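Local coordinates for CYTH domain-containing protein (Pyrococcus horikoshii, PDB 2EEN) that is of unknown function but carries a CYTH domain, as found in class IV adenylyl cyclases and thiamine triphosphatases, and so probably acts on a phosphate-bearing substrate, at residues Glu3-Tyr9 with Phe133-Leu139; Phe15-Arg19 with Ile122-Glu126; Val127-Phe133 with Tyr170-Leu174. All blocks are in the same frame, centred on the assembly; numbering follows the deposited sequence.

Interaction 1: residues Glu3-Tyr9 with Phe133-Leu139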
loop_
_atom_site.group_PDB
_atom_site.type_symbol
_atom_site.label_atom_id
_atom_site.label_comp_id
_atom_site.label_asym_id
_atom_site.label_seq_id
_atom_site.Cartn_x
_atom_site.Cartn_y
_atom_site.Cartn_z
ATOM N N GLU A 3 -9.210 1.214 -17.656
ATOM C CA GLU A 3 -9.489 -0.171 -17.999
ATOM C C GLU A 3 -10.996 -0.282 -18.153
ATOM O O GLU A 3 -11.739 -0.296 -17.171
ATOM C CB GLU A 3 -9.005 -1.113 -16.894
ATOM C CG GLU A 3 -9.157 -2.589 -17.237
ATOM C CD GLU A 3 -8.651 -3.501 -16.133
ATOM O OE1 GLU A 3 -8.202 -2.985 -15.085
ATOM O OE2 GLU A 3 -8.703 -4.736 -16.317
ATOM N N VAL A 4 -11.449 -0.315 -19.396
ATOM C CA VAL A 4 -12.867 -0.435 -19.665
ATOM C C VAL A 4 -13.260 -1.872 -19.388
ATOM O O VAL A 4 -12.638 -2.805 -19.898
ATOM C CB VAL A 4 -13.174 -0.090 -21.128
ATOM C CG1 VAL A 4 -14.654 -0.269 -21.413
ATOM C CG2 VAL A 4 -12.728 1.341 -21.418
ATOM N N GLU A 5 -14.286 -2.062 -18.572
ATOM C CA GLU A 5 -14.716 -3.408 -18.257
ATOM C C GLU A 5 -16.225 -3.558 -18.253
ATOM O O GLU A 5 -16.955 -2.685 -17.770
ATOM C CB GLU A 5 -14.149 -3.842 -16.900
ATOM C CG GLU A 5 -14.593 -5.235 -16.463
ATOM C CD GLU A 5 -13.778 -5.780 -15.300
ATOM O OE1 GLU A 5 -12.605 -6.159 -15.517
ATOM O OE2 GLU A 5 -14.306 -5.825 -14.168
ATOM N N LEU A 6 -16.672 -4.671 -18.816
ATOM C CA LEU A 6 -18.082 -5.021 -18.875
ATOM C C LEU A 6 -18.215 -6.426 -18.321
ATOM O O LEU A 6 -17.319 -7.255 -18.480
ATOM C CB LEU A 6 -18.602 -5.011 -20.314
ATOM C CG LEU A 6 -18.742 -3.687 -21.051
ATOM C CD1 LEU A 6 -19.352 -3.959 -22.421
ATOM C CD2 LEU A 6 -19.621 -2.744 -20.258
ATOM N N LYS A 7 -19.341 -6.695 -17.675
ATOM C CA LYS A 7 -19.590 -8.004 -17.102
ATOM C C LYS A 7 -21.005 -8.448 -17.413
ATOM O O LYS A 7 -21.928 -7.632 -17.450
ATOM C CB LYS A 7 -19.387 -7.963 -15.584
ATOM C CG LYS A 7 -19.763 -9.257 -14.865
ATOM C CD LYS A 7 -19.236 -9.282 -13.430
ATOM C CE LYS A 7 -19.947 -8.283 -12.530
ATOM N NZ LYS A 7 -19.333 -8.267 -11.163
ATOM N N GLY A 8 -21.167 -9.744 -17.636
ATOM C CA GLY A 8 -22.474 -10.297 -17.913
ATOM C C GLY A 8 -22.643 -11.618 -17.195
ATOM O O GLY A 8 -21.661 -12.247 -16.798
ATOM N N TYR A 9 -23.885 -12.033 -16.988
ATOM C CA TYR A 9 -24.130 -13.313 -16.347
ATOM C C TYR A 9 -23.830 -14.359 -17.403
ATOM O O TYR A 9 -24.053 -14.121 -18.592
ATOM C CB TYR A 9 -25.586 -13.428 -15.883
ATOM C CG TYR A 9 -25.889 -12.579 -14.677
ATOM C CD1 TYR A 9 -26.048 -11.199 -14.792
ATOM C CD2 TYR A 9 -25.964 -13.148 -13.408
ATOM C CE1 TYR A 9 -26.270 -10.404 -13.676
ATOM C CE2 TYR A 9 -26.182 -12.361 -12.282
ATOM C CZ TYR A 9 -26.333 -10.993 -12.424
ATOM O OH TYR A 9 -26.528 -10.204 -11.314
ATOM N N PHE A 133 -20.084 -15.921 -14.461
ATOM C CA PHE A 133 -20.112 -14.609 -15.093
ATOM C C PHE A 133 -19.040 -14.581 -16.164
ATOM O O PHE A 133 -18.157 -15.441 -16.207
ATOM C CB PHE A 133 -19.789 -13.489 -14.104
ATOM C CG PHE A 133 -20.826 -13.291 -13.048
ATOM C CD1 PHE A 133 -20.939 -14.192 -11.999
ATOM C CD2 PHE A 133 -21.681 -12.199 -13.096
ATOM C CE1 PHE A 133 -21.898 -14.013 -11.009
ATOM C CE2 PHE A 133 -22.649 -12.006 -12.105
ATOM C CZ PHE A 133 -22.752 -12.916 -11.059
ATOM N N ILE A 134 -19.134 -13.584 -17.031
ATOM C CA ILE A 134 -18.146 -13.399 -18.070
ATOM C C ILE A 134 -17.798 -11.921 -18.077
ATOM O O ILE A 134 -18.675 -11.053 -18.036
ATOM C CB ILE A 134 -18.661 -13.831 -19.460
ATOM C CG1 ILE A 134 -17.550 -13.608 -20.494
ATOM C CG2 ILE A 134 -19.928 -13.064 -19.827
ATOM C CD1 ILE A 134 -17.818 -14.242 -21.833
ATOM N N GLU A 135 -16.506 -11.634 -18.082
ATOM C CA GLU A 135 -16.058 -10.259 -18.101
ATOM C C GLU A 135 -15.200 -10.053 -19.326
ATOM O O GLU A 135 -14.647 -11.007 -19.875
ATOM C CB GLU A 135 -15.252 -9.930 -16.840
ATOM C CG GLU A 135 -16.113 -9.743 -15.593
ATOM C CD GLU A 135 -15.326 -9.235 -14.394
ATOM O OE1 GLU A 135 -14.315 -8.528 -14.592
ATOM O OE2 GLU A 135 -15.729 -9.523 -13.246
ATOM N N ILE A 136 -15.135 -8.807 -19.769
ATOM C CA ILE A 136 -14.309 -8.439 -20.905
ATOM C C ILE A 136 -13.708 -7.081 -20.580
ATOM O O ILE A 136 -14.360 -6.225 -19.969
ATOM C CB ILE A 136 -15.119 -8.391 -22.225
ATOM C CG1 ILE A 136 -14.155 -8.217 -23.404
ATOM C CG2 ILE A 136 -16.157 -7.266 -22.177
ATOM C CD1 ILE A 136 -14.787 -8.519 -24.757
ATOM N N GLU A 137 -12.454 -6.886 -20.962
ATOM C CA GLU A 137 -11.779 -5.633 -20.677
ATOM C C GLU A 137 -10.765 -5.240 -21.728
ATOM O O GLU A 137 -10.229 -6.086 -22.450
ATOM C CB GLU A 137 -11.055 -5.724 -19.336
ATOM C CG GLU A 137 -10.108 -6.912 -19.263
ATOM C CD GLU A 137 -8.976 -6.702 -18.281
ATOM O OE1 GLU A 137 -8.013 -5.986 -18.630
ATOM O OE2 GLU A 137 -9.046 -7.252 -17.163
ATOM N N THR A 138 -10.506 -3.941 -21.791
ATOM C CA THR A 138 -9.527 -3.381 -22.706
ATOM C C THR A 138 -9.147 -2.016 -22.161
ATOM O O THR A 138 -9.946 -1.370 -21.480
ATOM C CB THR A 138 -10.088 -3.221 -24.129
ATOM O OG1 THR A 138 -9.022 -2.845 -25.015
ATOM C CG2 THR A 138 -11.173 -2.145 -24.162
ATOM N N LEU A 139 -7.926 -1.583 -22.449
ATOM C CA LEU A 139 -7.450 -0.291 -21.974
ATOM C C LEU A 139 -7.643 0.805 -23.010
ATOM O O LEU A 139 -7.556 0.562 -24.213
ATOM C CB LEU A 139 -5.970 -0.379 -21.596
ATOM C CG LEU A 139 -5.612 -1.364 -20.481
ATOM C CD1 LEU A 139 -4.113 -1.338 -20.235
ATOM C CD2 LEU A 139 -6.369 -0.999 -19.212
#
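Gly8 N donates to Ile134 O over 2.8 Å, at an N-H...O angle of 159°, and Ile134 N returns the bond to Gly8 O. The same paired exchange recurs at Leu6 with Ile136 and at Val4 with Thr138, binding the two strands as antiparallel neighbours. Between these pairs, Glu5 CA approaches Ile136 O at 3.3 Å in a CA-H...O contact. Glu3, Glu5 and Lys7 form the ExExK signature of CYTH proteins and share a face with Glu135 and Glu137. The acid groups of Glu5 and Glu135 come close, in a geometry that is doubtful in detail. In relatives this acidic face binds metal ions. Lys7 lies alongside Glu135, its CD 3.5 Å from Glu135 OE2, and a bend at chi3 (69°) carries NZ onward to Arg168 O and the Tyr170 ring. At the C-terminal end of strand 3-9, Phe133 CE2 lies over one face of the Tyr9 ring, 3.6 Å from Tyr9 CE2, while Tyr9 OH bonds to Glu166. Leu6 CB and Ile136 CG2 touch at 3.8 Å on the other face, which helix 146-160 covers through Val150 and Leu157; strand 120-127 flanks strand 131-139 on its far side.

Interaction 2: residues Phe15-Arg19 with Ile122-Glu126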
loop_
_atom_site.group_PDB
_atom_site.type_symbol
_atom_site.label_atom_id
_atom_site.label_comp_id
_atom_site.label_asym_id
_atom_site.label_seq_id
_atom_site.Cartn_x
_atom_site.Cartn_y
_atom_site.Cartn_z
ATOM N N PHE A 15 -19.674 -20.218 -21.615
ATOM C CA PHE A 15 -18.323 -20.663 -21.287
ATOM C C PHE A 15 -17.745 -21.522 -22.410
ATOM O O PHE A 15 -16.619 -21.296 -22.855
ATOM C CB PHE A 15 -18.330 -21.458 -19.974
ATOM C CG PHE A 15 -18.247 -20.597 -18.735
ATOM C CD1 PHE A 15 -18.656 -19.269 -18.759
ATOM C CD2 PHE A 15 -17.763 -21.126 -17.541
ATOM C CE1 PHE A 15 -18.587 -18.478 -17.613
ATOM C CE2 PHE A 15 -17.689 -20.345 -16.389
ATOM C CZ PHE A 15 -18.102 -19.015 -16.426
ATOM N N GLU A 16 -18.518 -22.500 -22.872
ATOM C CA GLU A 16 -18.046 -23.377 -23.937
ATOM C C GLU A 16 -17.777 -22.636 -25.235
ATOM O O GLU A 16 -16.798 -22.926 -25.923
ATOM C CB GLU A 16 -19.054 -24.493 -24.209
ATOM C CG GLU A 16 -18.512 -25.881 -23.922
ATOM C CD GLU A 16 -17.206 -26.166 -24.645
ATOM O OE1 GLU A 16 -17.180 -26.104 -25.893
ATOM O OE2 GLU A 16 -16.202 -26.457 -23.962
ATOM N N LYS A 17 -18.649 -21.688 -25.568
ATOM C CA LYS A 17 -18.497 -20.923 -26.798
ATOM C C LYS A 17 -17.190 -20.143 -26.759
ATOM O O LYS A 17 -16.482 -20.042 -27.759
ATOM C CB LYS A 17 -19.689 -19.978 -26.988
ATOM C CG LYS A 17 -19.745 -19.332 -28.366
ATOM C CD LYS A 17 -21.069 -18.653 -28.676
ATOM C CE LYS A 17 -21.115 -18.150 -30.112
ATOM N NZ LYS A 17 -22.364 -17.369 -30.321
ATOM N N VAL A 18 -16.852 -19.610 -25.593
ATOM C CA VAL A 18 -15.608 -18.874 -25.467
ATOM C C VAL A 18 -14.422 -19.809 -25.665
ATOM O O VAL A 18 -13.455 -19.463 -26.346
ATOM C CB VAL A 18 -15.501 -18.206 -24.085
ATOM C CG1 VAL A 18 -14.066 -17.801 -23.806
ATOM C CG2 VAL A 18 -16.412 -16.991 -24.040
ATOM N N ARG A 19 -14.496 -20.998 -25.077
ATOM C CA ARG A 19 -13.404 -21.958 -25.189
ATOM C C ARG A 19 -13.181 -22.406 -26.628
ATOM O O ARG A 19 -12.059 -22.749 -27.013
ATOM C CB ARG A 19 -13.670 -23.178 -24.305
ATOM C CG ARG A 19 -13.803 -22.862 -22.825
ATOM C CD ARG A 19 -13.740 -24.129 -21.988
ATOM N NE ARG A 19 -14.005 -23.870 -20.576
ATOM C CZ ARG A 19 -15.200 -23.987 -20.006
ATOM N NH1 ARG A 19 -16.250 -24.366 -20.725
ATOM N NH2 ARG A 19 -15.345 -23.722 -18.717
ATOM N N ILE A 122 -11.050 -11.710 -22.302
ATOM C CA ILE A 122 -12.317 -12.171 -21.750
ATOM C C ILE A 122 -12.018 -13.129 -20.611
ATOM O O ILE A 122 -11.084 -13.920 -20.688
ATOM C CB ILE A 122 -13.148 -12.922 -22.811
ATOM C CG1 ILE A 122 -14.019 -11.929 -23.572
ATOM C CG2 ILE A 122 -14.009 -14.012 -22.154
ATOM C CD1 ILE A 122 -14.720 -12.548 -24.751
ATOM N N THR A 123 -12.805 -13.062 -19.545
ATOM C CA THR A 123 -12.591 -13.990 -18.453
ATOM C C THR A 123 -13.874 -14.721 -18.126
ATOM O O THR A 123 -14.958 -14.135 -18.138
ATOM C CB THR A 123 -12.075 -13.278 -17.188
ATOM O OG1 THR A 123 -13.038 -12.312 -16.740
ATOM C CG2 THR A 123 -10.767 -12.578 -17.491
ATOM N N LEU A 124 -13.751 -16.018 -17.877
ATOM C CA LEU A 124 -14.903 -16.824 -17.505
ATOM C C LEU A 124 -14.743 -16.964 -16.003
ATOM O O LEU A 124 -13.787 -17.575 -15.529
ATOM C CB LEU A 124 -14.852 -18.195 -18.171
ATOM C CG LEU A 124 -14.750 -18.183 -19.695
ATOM C CD1 LEU A 124 -14.879 -19.610 -20.196
ATOM C CD2 LEU A 124 -15.834 -17.286 -20.292
ATOM N N ASP A 125 -15.675 -16.375 -15.260
ATOM C CA ASP A 125 -15.611 -16.396 -13.804
ATOM C C ASP A 125 -16.622 -17.315 -13.142
ATOM O O ASP A 125 -17.797 -17.296 -13.477
ATOM C CB ASP A 125 -15.839 -14.990 -13.239
ATOM C CG ASP A 125 -14.806 -13.986 -13.698
ATOM O OD1 ASP A 125 -13.756 -14.388 -14.252
ATOM O OD2 ASP A 125 -15.047 -12.781 -13.485
ATOM N N GLU A 126 -16.149 -18.124 -12.198
ATOM C CA GLU A 126 -17.023 -19.002 -11.421
ATOM C C GLU A 126 -16.842 -18.435 -10.023
ATOM O O GLU A 126 -15.845 -18.711 -9.364
ATOM C CB GLU A 126 -16.534 -20.449 -11.462
ATOM C CG GLU A 126 -17.422 -21.411 -10.697
ATOM C CD GLU A 126 -18.784 -21.588 -11.343
ATOM O OE1 GLU A 126 -18.838 -22.134 -12.466
ATOM O OE2 GLU A 126 -19.798 -21.183 -10.736
#
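The face of the Phe15 ring receives Leu124 in a CH-pi contact: Leu124 CB stands 3.7 Å from the ring centroid and only 10° off the ring normal, so the methylene sits almost exactly above the centre. The side chains overlap in passing, the phenylalanine reaching from the helix and the leucine from the strand. Leu124 CG lies anti to its own carbonyl carbon (chi1 -56°), which carries the methyl groups past the ring toward the helix backbone. There Leu124 CD1 rests 3.6 Å from Phe15 O.

The remaining apolar contacts spread from the same leucine. Leu124 CD2 meets Phe15 CD1 at 3.8 Å and, tip to tip, Val18 CG2 at the same separation. Val18 CG1 extends the patch to Ile122 CG2, a looser approach of 4.1 Å. Leu124 CD1 lies over one face of the Arg19 guanidinium, toward its rim.

Polar groups meet the helix sparingly, and no hydrogen bond joins the two segments. The edge of the Phe15 ring points at a backbone carbonyl, with Asp125 O in the ring plane 3.4 Å from Phe15 CZ. The charged ends turn to other partners: Arg19 NE pairs with Glu112, Glu126 with Lys132, and Asp125 OD2 with Arg111 and Tyr170.

Segments 15-19 and 122-126 run at 146° to each other, so the short helix lies roughly antiparallel to the strand it covers. Strand 120-127 is held between strands 102-117 and 131-139. Helix 12-19 covers it from the face bearing Ile122 and Leu124, reaching Lys132 and Ile134 on the next strand, while Leu160 of helix 146-160 packs against Val18 and Ile122.

Interaction 3: residues Val127-Phe133 with Tyr170-Leu174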
loop_
_atom_site.group_PDB
_atom_site.type_symbol
_atom_site.label_atom_id
_atom_site.label_comp_id
_atom_site.label_asym_id
_atom_site.label_seq_id
_atom_site.Cartn_x
_atom_site.Cartn_y
_atom_site.Cartn_z
ATOM N N VAL A 127 -17.805 -17.633 -9.584
ATOM C CA VAL A 127 -17.723 -16.961 -8.292
ATOM C C VAL A 127 -18.474 -17.702 -7.204
ATOM O O VAL A 127 -19.667 -17.966 -7.335
ATOM C CB VAL A 127 -18.286 -15.533 -8.417
ATOM C CG1 VAL A 127 -18.103 -14.760 -7.125
ATOM C CG2 VAL A 127 -17.595 -14.823 -9.583
ATOM N N GLU A 128 -17.766 -18.030 -6.130
ATOM C CA GLU A 128 -18.382 -18.734 -5.010
ATOM C C GLU A 128 -19.509 -17.877 -4.442
ATOM O O GLU A 128 -19.336 -16.678 -4.192
ATOM C CB GLU A 128 -17.346 -19.024 -3.922
ATOM C CG GLU A 128 -16.209 -19.921 -4.378
ATOM C CD GLU A 128 -15.403 -20.478 -3.215
ATOM O OE1 GLU A 128 -15.544 -19.957 -2.090
ATOM O OE2 GLU A 128 -14.624 -21.432 -3.430
ATOM N N GLY A 129 -20.673 -18.492 -4.266
ATOM C CA GLY A 129 -21.807 -17.770 -3.722
ATOM C C GLY A 129 -22.620 -16.965 -4.719
ATOM O O GLY A 129 -23.639 -16.388 -4.343
ATOM N N LEU A 130 -22.181 -16.910 -5.977
ATOM C CA LEU A 130 -22.905 -16.162 -7.005
ATOM C C LEU A 130 -23.138 -16.951 -8.287
ATOM O O LEU A 130 -24.236 -16.923 -8.843
ATOM C CB LEU A 130 -22.175 -14.867 -7.361
ATOM C CG LEU A 130 -22.098 -13.724 -6.356
ATOM C CD1 LEU A 130 -21.401 -12.565 -7.052
ATOM C CD2 LEU A 130 -23.490 -13.290 -5.889
ATOM N N GLY A 131 -22.110 -17.644 -8.767
ATOM C CA GLY A 131 -22.266 -18.418 -9.983
ATOM C C GLY A 131 -21.353 -17.976 -11.107
ATOM O O GLY A 131 -20.317 -17.355 -10.873
ATOM N N LYS A 132 -21.752 -18.286 -12.335
ATOM C CA LYS A 132 -20.962 -17.957 -13.517
ATOM C C LYS A 132 -21.189 -16.577 -14.126
ATOM O O LYS A 132 -22.324 -16.127 -14.297
ATOM C CB LYS A 132 -21.205 -19.001 -14.606
ATOM C CG LYS A 132 -20.772 -20.403 -14.245
ATOM C CD LYS A 132 -21.086 -21.367 -15.382
ATOM C CE LYS A 132 -20.401 -22.711 -15.183
ATOM N NZ LYS A 132 -20.762 -23.344 -13.888
ATOM N N PHE A 133 -20.084 -15.921 -14.461
ATOM C CA PHE A 133 -20.112 -14.609 -15.093
ATOM C C PHE A 133 -19.040 -14.581 -16.164
ATOM O O PHE A 133 -18.157 -15.441 -16.207
ATOM C CB PHE A 133 -19.789 -13.489 -14.104
ATOM C CG PHE A 133 -20.826 -13.291 -13.048
ATOM C CD1 PHE A 133 -20.939 -14.192 -11.999
ATOM C CD2 PHE A 133 -21.681 -12.199 -13.096
ATOM C CE1 PHE A 133 -21.898 -14.013 -11.009
ATOM C CE2 PHE A 133 -22.649 -12.006 -12.105
ATOM C CZ PHE A 133 -22.752 -12.916 -11.059
ATOM N N TYR A 170 -18.984 -8.015 -7.829
ATOM C CA TYR A 170 -19.313 -9.256 -7.147
ATOM C C TYR A 170 -19.522 -8.941 -5.673
ATOM O O TYR A 170 -20.395 -9.517 -5.026
ATOM C CB TYR A 170 -18.186 -10.275 -7.301
ATOM C CG TYR A 170 -17.984 -10.735 -8.720
ATOM C CD1 TYR A 170 -19.067 -11.143 -9.502
ATOM C CD2 TYR A 170 -16.710 -10.782 -9.282
ATOM C CE1 TYR A 170 -18.887 -11.583 -10.803
ATOM C CE2 TYR A 170 -16.519 -11.223 -10.583
ATOM C CZ TYR A 170 -17.606 -11.620 -11.337
ATOM O OH TYR A 170 -17.413 -12.048 -12.623
ATOM N N LEU A 171 -18.717 -8.021 -5.147
ATOM C CA LEU A 171 -18.831 -7.628 -3.749
ATOM C C LEU A 171 -20.237 -7.117 -3.458
ATOM O O LEU A 171 -20.875 -7.552 -2.500
ATOM C CB LEU A 171 -17.818 -6.531 -3.410
ATOM C CG LEU A 171 -17.965 -5.908 -2.018
ATOM C CD1 LEU A 171 -17.733 -6.974 -0.958
ATOM C CD2 LEU A 171 -16.974 -4.762 -1.855
ATOM N N GLU A 172 -20.713 -6.194 -4.286
ATOM C CA GLU A 172 -22.048 -5.631 -4.097
ATOM C C GLU A 172 -23.130 -6.695 -4.197
ATOM O O GLU A 172 -24.100 -6.687 -3.436
ATOM C CB GLU A 172 -22.307 -4.537 -5.132
ATOM C CG GLU A 172 -21.497 -3.279 -4.907
ATOM C CD GLU A 172 -21.684 -2.260 -6.015
ATOM O OE1 GLU A 172 -21.284 -2.545 -7.165
ATOM O OE2 GLU A 172 -22.233 -1.173 -5.738
ATOM N N LEU A 173 -22.966 -7.599 -5.150
ATOM C CA LEU A 173 -23.928 -8.668 -5.350
ATOM C C LEU A 173 -23.945 -9.586 -4.136
ATOM O O LEU A 173 -25.010 -10.005 -3.682
ATOM C CB LEU A 173 -23.570 -9.464 -6.610
ATOM C CG LEU A 173 -23.743 -8.679 -7.911
ATOM C CD1 LEU A 173 -23.210 -9.492 -9.069
ATOM C CD2 LEU A 173 -25.215 -8.345 -8.124
ATOM N N LEU A 174 -22.770 -9.892 -3.601
ATOM C CA LEU A 174 -22.719 -10.766 -2.440
ATOM C C LEU A 174 -23.266 -10.062 -1.202
ATOM O O LEU A 174 -23.923 -10.691 -0.382
ATOM C CB LEU A 174 -21.290 -11.263 -2.199
ATOM C CG LEU A 174 -20.853 -12.348 -3.191
ATOM C CD1 LEU A 174 -19.333 -12.451 -3.234
ATOM C CD2 LEU A 174 -21.484 -13.677 -2.799
#
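The hairpin joining strands 120-127 and 131-139 presents Val127, Leu130 and Phe133 to the first turn of helix 170-176. Val127 CG2 sits over the centre of one Tyr170 ring face, 3.7 Å from the ring centroid, a CH-pi contact only 13° off the normal. The edge of the same tyrosine faces Phe133: Tyr170 CE1 comes 3.4 Å from Phe133 CG, with the ring planes at 75°, an edge-to-face pair. With CG anti to its carbonyl carbon (chi1 -66°), Tyr170 meets Val127 with a face and Phe133 with an edge. Tyr170 OH, bonded to Asp125, lies 3.1 Å from Phe133 CB, which sits at the tyrosine's edge in its plane.

Val127 O accepts from both Leu130 N (3.0 Å) and Gly131 N (2.9 Å), and Leu130 and Gly131 together face Val127 as a classic beta bulge. The backbone angles of Gly129 and Gly131 are ones that call for glycine.

Leu130 divides over the helix: CD1 touches Tyr170 CD1 at 3.7 Å and rests on Leu173 CB, while CG and CD2 pack on Leu174, CG 3.6 Å from Leu174 CD2. Leu173 CD1 reaches the Phe133 ring from the helix side; Leu174 also touches Leu105 of strand 102-117.

In the fold
Strand 131-139 ties the three contacts together: interactions 1 and 3 share Phe133, and Phe133 O accepts from Asp125 N (2.8 Å) of interaction 2. The centres of interactions 1 and 2 lie about 12 Å apart, with helices on the sheet face of Val4 and Leu124. On the other face, Tyr170 of interaction 3 joins the polar groups: its OH lies 2.6 Å from Asp125 OD2 and 3.1 Å from Glu135 OE2, and its ring borders Lys7. These residues probably line the tunnel where CYTH relatives bind phosphates and metal ions, though no ligand defines it here. Interactions 2 and 3 are also joined by a salt bridge, Glu126 OE1 to Lys132 NZ at 2.7 Å.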